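Local coordinates for putative polyprenyl synthetase (Streptomyces coelicolor, PDB 3NF2), which probably condenses allylic diphosphates with isopentenyl diphosphate in a magnesium-dependent reaction, as an isoprenyl diphosphate synthase of the FPP/GGPP synthase family, at residues A[163-168]-A[177-182]; A[153-158]-A[185-190]. All blocks are in the same frame, centred on the assembly; numbering follows the deposited sequence.

Contact 1 of 2, residues A[163-168]-A[177-182]; sequences ISYEHR and LEMEGN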
ATOM      1  N   ILE A 163       0.915 -14.283   9.470  1.00 53.12           N
ATOM      2  CA  ILE A 163       1.404 -15.220   8.453  1.00 54.54           C
ATOM      3  C   ILE A 163       2.553 -16.124   8.967  1.00 53.60           C
ATOM      4  O   ILE A 163       2.559 -17.331   8.725  1.00 50.20           O
ATOM      5  CB  ILE A 163       1.813 -14.467   7.152  1.00 52.81           C
ATOM      6  CG1 ILE A 163       0.608 -13.721   6.573  1.00 55.78           C
ATOM      7  CG2 ILE A 163       2.386 -15.426   6.106  1.00 52.68           C
ATOM      8  CD1 ILE A 163       0.958 -12.724   5.486  1.00 60.46           C
ATOM      9  N   SER A 164       3.495 -15.531   9.696  1.00 48.27           N
ATOM     10  CA  SER A 164       4.639 -16.245  10.261  1.00 53.56           C
ATOM     11  C   SER A 164       4.259 -17.323  11.282  1.00 55.56           C
ATOM     12  O   SER A 164       5.010 -18.277  11.472  1.00 56.66           O
ATOM     13  CB  SER A 164       5.608 -15.247  10.904  1.00 54.80           C
ATOM     14  OG  SER A 164       6.805 -15.875  11.299  1.00 65.54           O
ATOM     15  N   TYR A 165       3.099 -17.173  11.922  1.00 56.53           N
ATOM     16  CA  TYR A 165       2.643 -18.129  12.941  1.00 53.00           C
ATOM     17  C   TYR A 165       1.536 -19.072  12.473  1.00 52.32           C
ATOM     18  O   TYR A 165       1.105 -19.936  13.231  1.00 51.75           O
ATOM     19  CB  TYR A 165       2.166 -17.422  14.227  1.00 49.64           C
ATOM     20  CG  TYR A 165       3.144 -16.442  14.867  1.00 48.12           C
ATOM     21  CD1 TYR A 165       4.508 -16.717  14.937  1.00 39.51           C
ATOM     22  CD2 TYR A 165       2.685 -15.262  15.447  1.00 43.02           C
ATOM     23  CE1 TYR A 165       5.397 -15.827  15.530  1.00 45.55           C
ATOM     24  CE2 TYR A 165       3.559 -14.361  16.042  1.00 38.42           C
ATOM     25  CZ  TYR A 165       4.913 -14.642  16.081  1.00 53.21           C
ATOM     26  OH  TYR A 165       5.776 -13.739  16.681  1.00 43.00           O
ATOM     27  N   GLU A 166       1.089 -18.925  11.231  1.00 57.91           N
ATOM     28  CA  GLU A 166      -0.133 -19.599  10.768  1.00 59.71           C
ATOM     29  C   GLU A 166      -0.100 -21.139  10.738  1.00 62.30           C
ATOM     30  O   GLU A 166      -1.158 -21.775  10.743  1.00 64.05           O
ATOM     31  CB  GLU A 166      -0.615 -19.021   9.424  1.00 60.07           C
ATOM     32  CG  GLU A 166       0.158 -19.483   8.192  1.00 61.72           C
ATOM     33  CD  GLU A 166      -0.159 -18.660   6.942  1.00 66.59           C
ATOM     34  OE1 GLU A 166       0.442 -18.941   5.879  1.00 61.56           O
ATOM     35  OE2 GLU A 166      -1.004 -17.735   7.015  1.00 71.97           O
ATOM     36  N   HIS A 167       1.095 -21.728  10.723  1.00 59.96           N
ATOM     37  CA  HIS A 167       1.224 -23.187  10.768  1.00 63.50           C
ATOM     38  C   HIS A 167       1.740 -23.716  12.112  1.00 63.64           C
ATOM     39  O   HIS A 167       1.769 -24.936  12.329  1.00 66.76           O
ATOM     40  CB  HIS A 167       2.098 -23.703   9.612  1.00 68.56           C
ATOM     41  CG  HIS A 167       1.431 -23.626   8.274  1.00 76.55           C
ATOM     42  ND1 HIS A 167       1.938 -22.880   7.229  1.00 78.83           N
ATOM     43  CD2 HIS A 167       0.285 -24.186   7.814  1.00 82.89           C
ATOM     44  CE1 HIS A 167       1.139 -22.992   6.183  1.00 84.63           C
ATOM     45  NE2 HIS A 167       0.129 -23.778   6.512  1.00 85.54           N
ATOM     46  N   ARG A 168       2.139 -22.796  12.995  1.00 57.97           N
ATOM     47  CA  ARG A 168       2.637 -23.121  14.334  0.50 56.59           C
ATOM     48  C   ARG A 168       1.550 -23.810  15.148  1.00 58.34           C
ATOM     49  O   ARG A 168       0.393 -23.400  15.093  1.00 61.57           O
ATOM     50  CB  ARG A 168       3.052 -21.846  15.070  0.50 56.08           C
ATOM     51  CG  ARG A 168       4.297 -21.150  14.557  0.50 46.99           C
ATOM     52  CD  ARG A 168       5.481 -21.465  15.441  0.50 54.00           C
ATOM     53  NE  ARG A 168       6.294 -20.283  15.696  0.50 57.88           N
ATOM     54  CZ  ARG A 168       6.357 -19.660  16.867  0.50 53.26           C
ATOM     55  NH1 ARG A 168       5.664 -20.116  17.900  0.50 38.75           N
ATOM     56  NH2 ARG A 168       7.124 -18.588  17.007  0.50 50.84           N
ATOM     57  N   LEU A 177       0.885 -11.024  22.279  1.00 40.68           N
ATOM     58  CA  LEU A 177       0.759  -9.665  22.784  1.00 41.88           C
ATOM     59  C   LEU A 177       1.332  -8.661  21.817  1.00 40.41           C
ATOM     60  O   LEU A 177       0.671  -7.670  21.500  1.00 39.22           O
ATOM     61  CB  LEU A 177       1.433  -9.511  24.155  1.00 41.79           C
ATOM     62  CG  LEU A 177       0.690 -10.066  25.376  1.00 49.01           C
ATOM     63  CD1 LEU A 177       1.518  -9.887  26.654  1.00 38.80           C
ATOM     64  CD2 LEU A 177      -0.692  -9.439  25.532  1.00 49.84           C
ATOM     65  N   GLU A 178       2.549  -8.911  21.331  1.00 40.08           N
ATOM     66  CA  GLU A 178       3.144  -7.974  20.385  1.00 47.28           C
ATOM     67  C   GLU A 178       2.418  -7.961  19.037  1.00 44.54           C
ATOM     68  O   GLU A 178       2.324  -6.912  18.408  1.00 46.50           O
ATOM     69  CB  GLU A 178       4.668  -8.147  20.249  1.00 51.11           C
ATOM     70  CG  GLU A 178       5.124  -9.328  19.431  1.00 61.78           C
ATOM     71  CD  GLU A 178       6.494  -9.120  18.787  1.00 70.46           C
ATOM     72  OE1 GLU A 178       7.303 -10.074  18.798  1.00 65.40           O
ATOM     73  OE2 GLU A 178       6.765  -8.010  18.274  1.00 70.44           O
ATOM     74  N   MET A 179       1.873  -9.107  18.625  1.00 40.79           N
ATOM     75  CA  MET A 179       1.034  -9.176  17.427  1.00 42.67           C
ATOM     76  C   MET A 179      -0.247  -8.359  17.596  1.00 43.12           C
ATOM     77  O   MET A 179      -0.631  -7.586  16.713  1.00 42.99           O
ATOM     78  CB  MET A 179       0.692 -10.630  17.065  1.00 39.93           C
ATOM     79  CG  MET A 179      -0.222 -10.774  15.853  1.00 37.65           C
ATOM     80  SD  MET A 179      -0.256 -12.459  15.167  1.00 34.29           S
ATOM     81  CE  MET A 179      -1.642 -13.151  16.068  1.00 44.33           C
ATOM     82  N   GLU A 180      -0.901  -8.528  18.737  1.00 39.86           N
ATOM     83  CA  GLU A 180      -2.152  -7.819  18.990  1.00 42.70           C
ATOM     84  C   GLU A 180      -1.934  -6.325  19.164  1.00 39.57           C
ATOM     85  O   GLU A 180      -2.791  -5.536  18.789  1.00 42.86           O
ATOM     86  CB  GLU A 180      -2.911  -8.440  20.171  1.00 41.34           C
ATOM     87  CG  GLU A 180      -3.573  -9.761  19.760  1.00 38.49           C
ATOM     88  CD  GLU A 180      -4.475 -10.342  20.820  1.00 46.72           C
ATOM     89  OE1 GLU A 180      -5.064 -11.403  20.551  1.00 43.22           O
ATOM     90  OE2 GLU A 180      -4.614  -9.743  21.904  1.00 52.92           O
ATOM     91  N   GLY A 181      -0.767  -5.958  19.695  1.00 42.31           N
ATOM     92  CA  GLY A 181      -0.347  -4.569  19.797  1.00 40.08           C
ATOM     93  C   GLY A 181      -0.139  -3.963  18.427  1.00 42.38           C
ATOM     94  O   GLY A 181      -0.493  -2.815  18.192  1.00 46.20           O
ATOM     95  N   ASN A 182       0.472  -4.711  17.537  1.00 43.27           N
ATOM     96  CA  ASN A 182       0.615  -4.264  16.181  1.00 41.74           C
ATOM     97  C   ASN A 182      -0.706  -4.168  15.446  1.00 40.83           C
ATOM     98  O   ASN A 182      -0.982  -3.208  14.797  1.00 45.17           O
ATOM     99  CB  ASN A 182       1.556  -5.182  15.423  1.00 37.95           C
ATOM    100  CG  ASN A 182       2.997  -4.898  15.694  1.00 38.62           C
ATOM    101  OD1 ASN A 182       3.387  -3.781  15.944  1.00 37.81           O
ATOM    102  ND2 ASN A 182       3.792  -5.911  15.636  1.00 35.05           N
TER
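The aromatic ring of Y165 and the thioether of M179 reach toward each other across the gap between helix 139-165, near its C-terminal end, and helix 173-198, and slide past one another in opposite directions. Sulfur meets ring at the rim, M179 SD lying 4.1 Å from Y165 CD2, near the ring plane and not over a face. This is a Met-aromatic contact of the edge type: the direction from the ring centroid to SD is 77° off the ring normal. The sulfur itself, M179 SD, is 5.3 Å from the centroid of the Y165 ring. M179 spans the distance because CG stands anti to the backbone N (chi1 178°) and the next torsion is also extended, while a bend at chi3 turns the methyl group aside. Such a long, flexible chain suits a place where the backbones stay far apart, the CA atoms of Y165 and M179 being 10.1 Å from each other. Farther along the ring, the phenol OH of Y165 comes to 4.5 Å from OE1 of the exposed E178, too long for a hydrogen bond. Y165 also begins the type I turn that ends at R168. In one of its two conformers R168 forms a salt bridge to E175, in the first turn of helix 173-198, and a hydrogen bond to the carbonyl of R170 in the connection. A polarisable sulfur at the hydrogen-bearing edge of a ring gives a weak attraction, mostly dispersion with probably a modest electrostatic part, across a surface contact that buries just 99 Å².

Contact 2 of 2, residues A[153-158]-A[185-190]; sequences RSLIDG and GALLAC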
ATOM      1  N   ARG A 153       2.989   0.839   9.348  1.00 42.50           N
ATOM      2  CA  ARG A 153       4.127  -0.100   9.318  1.00 39.62           C
ATOM      3  C   ARG A 153       3.898  -1.193  10.351  1.00 42.59           C
ATOM      4  O   ARG A 153       4.224  -2.371  10.128  1.00 41.54           O
ATOM      5  CB  ARG A 153       5.467   0.598   9.598  1.00 40.77           C
ATOM      6  CG  ARG A 153       5.858   1.690   8.589  1.00 45.12           C
ATOM      7  CD  ARG A 153       7.337   1.697   8.194  1.00 47.55           C
ATOM      8  NE  ARG A 153       8.249   1.531   9.326  1.00 72.66           N
ATOM      9  CZ  ARG A 153       9.193   0.592   9.409  1.00 78.83           C
ATOM     10  NH1 ARG A 153       9.372  -0.280   8.423  1.00 73.85           N
ATOM     11  NH2 ARG A 153       9.972   0.531  10.484  1.00 79.42           N
ATOM     12  N   SER A 154       3.295  -0.790  11.468  1.00 38.67           N
ATOM     13  CA  SER A 154       2.969  -1.689  12.558  1.00 36.50           C
ATOM     14  C   SER A 154       1.908  -2.717  12.199  1.00 32.28           C
ATOM     15  O   SER A 154       2.092  -3.888  12.479  1.00 36.66           O
ATOM     16  CB  SER A 154       2.544  -0.895  13.789  1.00 41.57           C
ATOM     17  OG  SER A 154       3.675  -0.327  14.416  1.00 39.98           O
ATOM     18  N   LEU A 155       0.810  -2.281  11.588  1.00 38.56           N
ATOM     19  CA  LEU A 155      -0.244  -3.181  11.098  1.00 38.55           C
ATOM     20  C   LEU A 155       0.288  -4.196  10.081  1.00 43.86           C
ATOM     21  O   LEU A 155      -0.146  -5.353  10.057  1.00 49.44           O
ATOM     22  CB  LEU A 155      -1.342  -2.362  10.415  1.00 41.47           C
ATOM     23  CG  LEU A 155      -2.368  -1.603  11.259  1.00 39.76           C
ATOM     24  CD1 LEU A 155      -2.978  -0.503  10.408  1.00 37.59           C
ATOM     25  CD2 LEU A 155      -3.457  -2.557  11.743  1.00 43.47           C
ATOM     26  N   ILE A 156       1.204  -3.743   9.221  1.00 43.45           N
ATOM     27  CA  ILE A 156       1.870  -4.620   8.255  1.00 41.08           C
ATOM     28  C   ILE A 156       2.711  -5.661   9.009  1.00 40.02           C
ATOM     29  O   ILE A 156       2.637  -6.861   8.696  1.00 38.70           O
ATOM     30  CB  ILE A 156       2.713  -3.805   7.227  1.00 43.74           C
ATOM     31  CG1 ILE A 156       1.796  -2.978   6.319  1.00 30.77           C
ATOM     32  CG2 ILE A 156       3.574  -4.715   6.383  1.00 39.30           C
ATOM     33  CD1 ILE A 156       2.461  -1.724   5.766  1.00 30.60           C
ATOM     34  N   ASP A 157       3.449  -5.202  10.029  1.00 36.25           N
ATOM     35  CA  ASP A 157       4.224  -6.082  10.924  1.00 38.20           C
ATOM     36  C   ASP A 157       3.349  -7.127  11.579  1.00 40.11           C
ATOM     37  O   ASP A 157       3.727  -8.298  11.642  1.00 40.32           O
ATOM     38  CB  ASP A 157       4.924  -5.299  12.038  1.00 43.65           C
ATOM     39  CG  ASP A 157       6.139  -4.531  11.556  1.00 51.64           C
ATOM     40  OD1 ASP A 157       6.681  -3.736  12.360  1.00 51.38           O
ATOM     41  OD2 ASP A 157       6.544  -4.712  10.386  1.00 47.16           O
ATOM     42  N   GLY A 158       2.178  -6.698  12.055  1.00 34.10           N
ATOM     43  CA  GLY A 158       1.247  -7.582  12.747  1.00 35.00           C
ATOM     44  C   GLY A 158       0.737  -8.676  11.844  1.00 34.33           C
ATOM     45  O   GLY A 158       0.639  -9.828  12.257  1.00 33.66           O
ATOM     46  N   GLY A 185      -3.530  -2.288  18.642  1.00 40.06           N
ATOM     47  CA  GLY A 185      -3.015  -1.213  19.436  1.00 42.49           C
ATOM     48  C   GLY A 185      -2.428  -0.032  18.717  1.00 42.56           C
ATOM     49  O   GLY A 185      -2.668   1.072  19.089  1.00 46.65           O
ATOM     50  N   ALA A 186      -1.668  -0.280  17.681  1.00 36.91           N
ATOM     51  CA  ALA A 186      -0.967   0.747  16.974  1.00 35.88           C
ATOM     52  C   ALA A 186      -1.856   1.762  16.324  1.00 41.94           C
ATOM     53  O   ALA A 186      -1.531   2.899  16.278  1.00 38.33           O
ATOM     54  CB  ALA A 186      -0.063   0.148  15.981  1.00 39.33           C
ATOM     55  N   LEU A 187      -2.964   1.318  15.787  1.00 36.37           N
ATOM     56  CA  LEU A 187      -3.894   2.202  15.100  1.00 40.97           C
ATOM     57  C   LEU A 187      -4.788   2.991  16.066  1.00 44.64           C
ATOM     58  O   LEU A 187      -5.217   4.111  15.758  1.00 45.67           O
ATOM     59  CB  LEU A 187      -4.752   1.418  14.101  1.00 38.46           C
ATOM     60  CG  LEU A 187      -5.599   2.295  13.178  1.00 37.32           C
ATOM     61  CD1 LEU A 187      -4.710   3.187  12.307  1.00 36.31           C
ATOM     62  CD2 LEU A 187      -6.529   1.462  12.332  1.00 33.26           C
ATOM     63  N   LEU A 188      -5.086   2.404  17.221  1.00 47.13           N
ATOM     64  CA  LEU A 188      -5.823   3.121  18.265  1.00 46.67           C
ATOM     65  C   LEU A 188      -4.936   4.164  18.927  1.00 42.44           C
ATOM     66  O   LEU A 188      -5.405   5.234  19.292  1.00 44.89           O
ATOM     67  CB  LEU A 188      -6.437   2.158  19.278  1.00 45.41           C
ATOM     68  CG  LEU A 188      -7.754   1.558  18.765  1.00 55.47           C
ATOM     69  CD1 LEU A 188      -8.114   0.240  19.440  1.00 55.85           C
ATOM     70  CD2 LEU A 188      -8.894   2.538  18.913  1.00 64.22           C
ATOM     71  N   ALA A 189      -3.644   3.858  19.016  1.00 44.48           N
ATOM     72  CA  ALA A 189      -2.634   4.791  19.503  1.00 44.19           C
ATOM     73  C   ALA A 189      -2.573   6.001  18.592  1.00 48.53           C
ATOM     74  O   ALA A 189      -2.525   7.140  19.063  1.00 48.40           O
ATOM     75  CB  ALA A 189      -1.282   4.117  19.552  1.00 41.18           C
ATOM     76  N   CYS A 190      -2.583   5.733  17.286  1.00 47.95           N
ATOM     77  CA  CYS A 190      -2.574   6.770  16.280  1.00 47.24           C
ATOM     78  C   CYS A 190      -3.858   7.588  16.322  1.00 43.19           C
ATOM     79  O   CYS A 190      -3.805   8.808  16.308  1.00 49.50           O
ATOM     80  CB  CYS A 190      -2.365   6.190  14.881  1.00 47.96           C
ATOM     81  SG  CYS A 190      -2.289   7.478  13.610  1.00 46.19           S
TER
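Small side chains make the closest approach: S154 CB and A186 CB meet at 3.6 Å, each carried toward the opposing helix. Their backbones can come near because alanine ends at CB and serine adds a single small hydroxyl, and the CA atoms of S154 and A186 are only 6.4 Å apart. The hydroxyl joins in merely as bulk, S154 OG lying 4.1 Å from the methyl of A186. With chi1 at -76° OG stands beside the backbone N, and it hydrogen-bonds to the carbonyl of K150 one turn earlier, so a polar atom is satisfied within its own helix at an otherwise apolar junction. The two helices, 139-165 and 173-198, follow each other in sequence and belong to the all-helical isoprenoid synthase fold, whose helices surround a central cavity.

Larger apolar groups fill the neighbouring level. L155 CD1 comes to 4.5 Å from L187 CD2, a loose van der Waals touch in which branched leucine ends bridge a wider gap than serine and alanine could. Helix 77-98 lies against both leucines, L155 packing on V86 and S90, L187 on V83 and H87, and L187 also touches R58 of helix 57-67. On the side of helix 139-165 facing the second subunit, R153 NE forms a salt bridge with E131 of that subunit, and I156 and D157 pack on its M31.

In the fold
Contacts 1 and 2 join the same two helices, 139-165 and 173-198, at levels whose centres lie 13 Å apart; contact 1 lies nearer the connection between them, both its segments falling between those of contact 2 in sequence. Between the levels N182 links them: its CB is 3.3 Å from S154 O and 3.6 Å from G158 CA, and its ND2 bonds to Q161. A probable hydrogen bond from A186 N to G181 O, 2.8 Å, spans five residues and ties the two segments of helix 173-198 together. Contact 2 is partly buried, whereas contact 1 lies at the surface; the M179 side chain is about 6 Å from a sulfate, probably from the crystallisation liquor, though such ions often mark pockets.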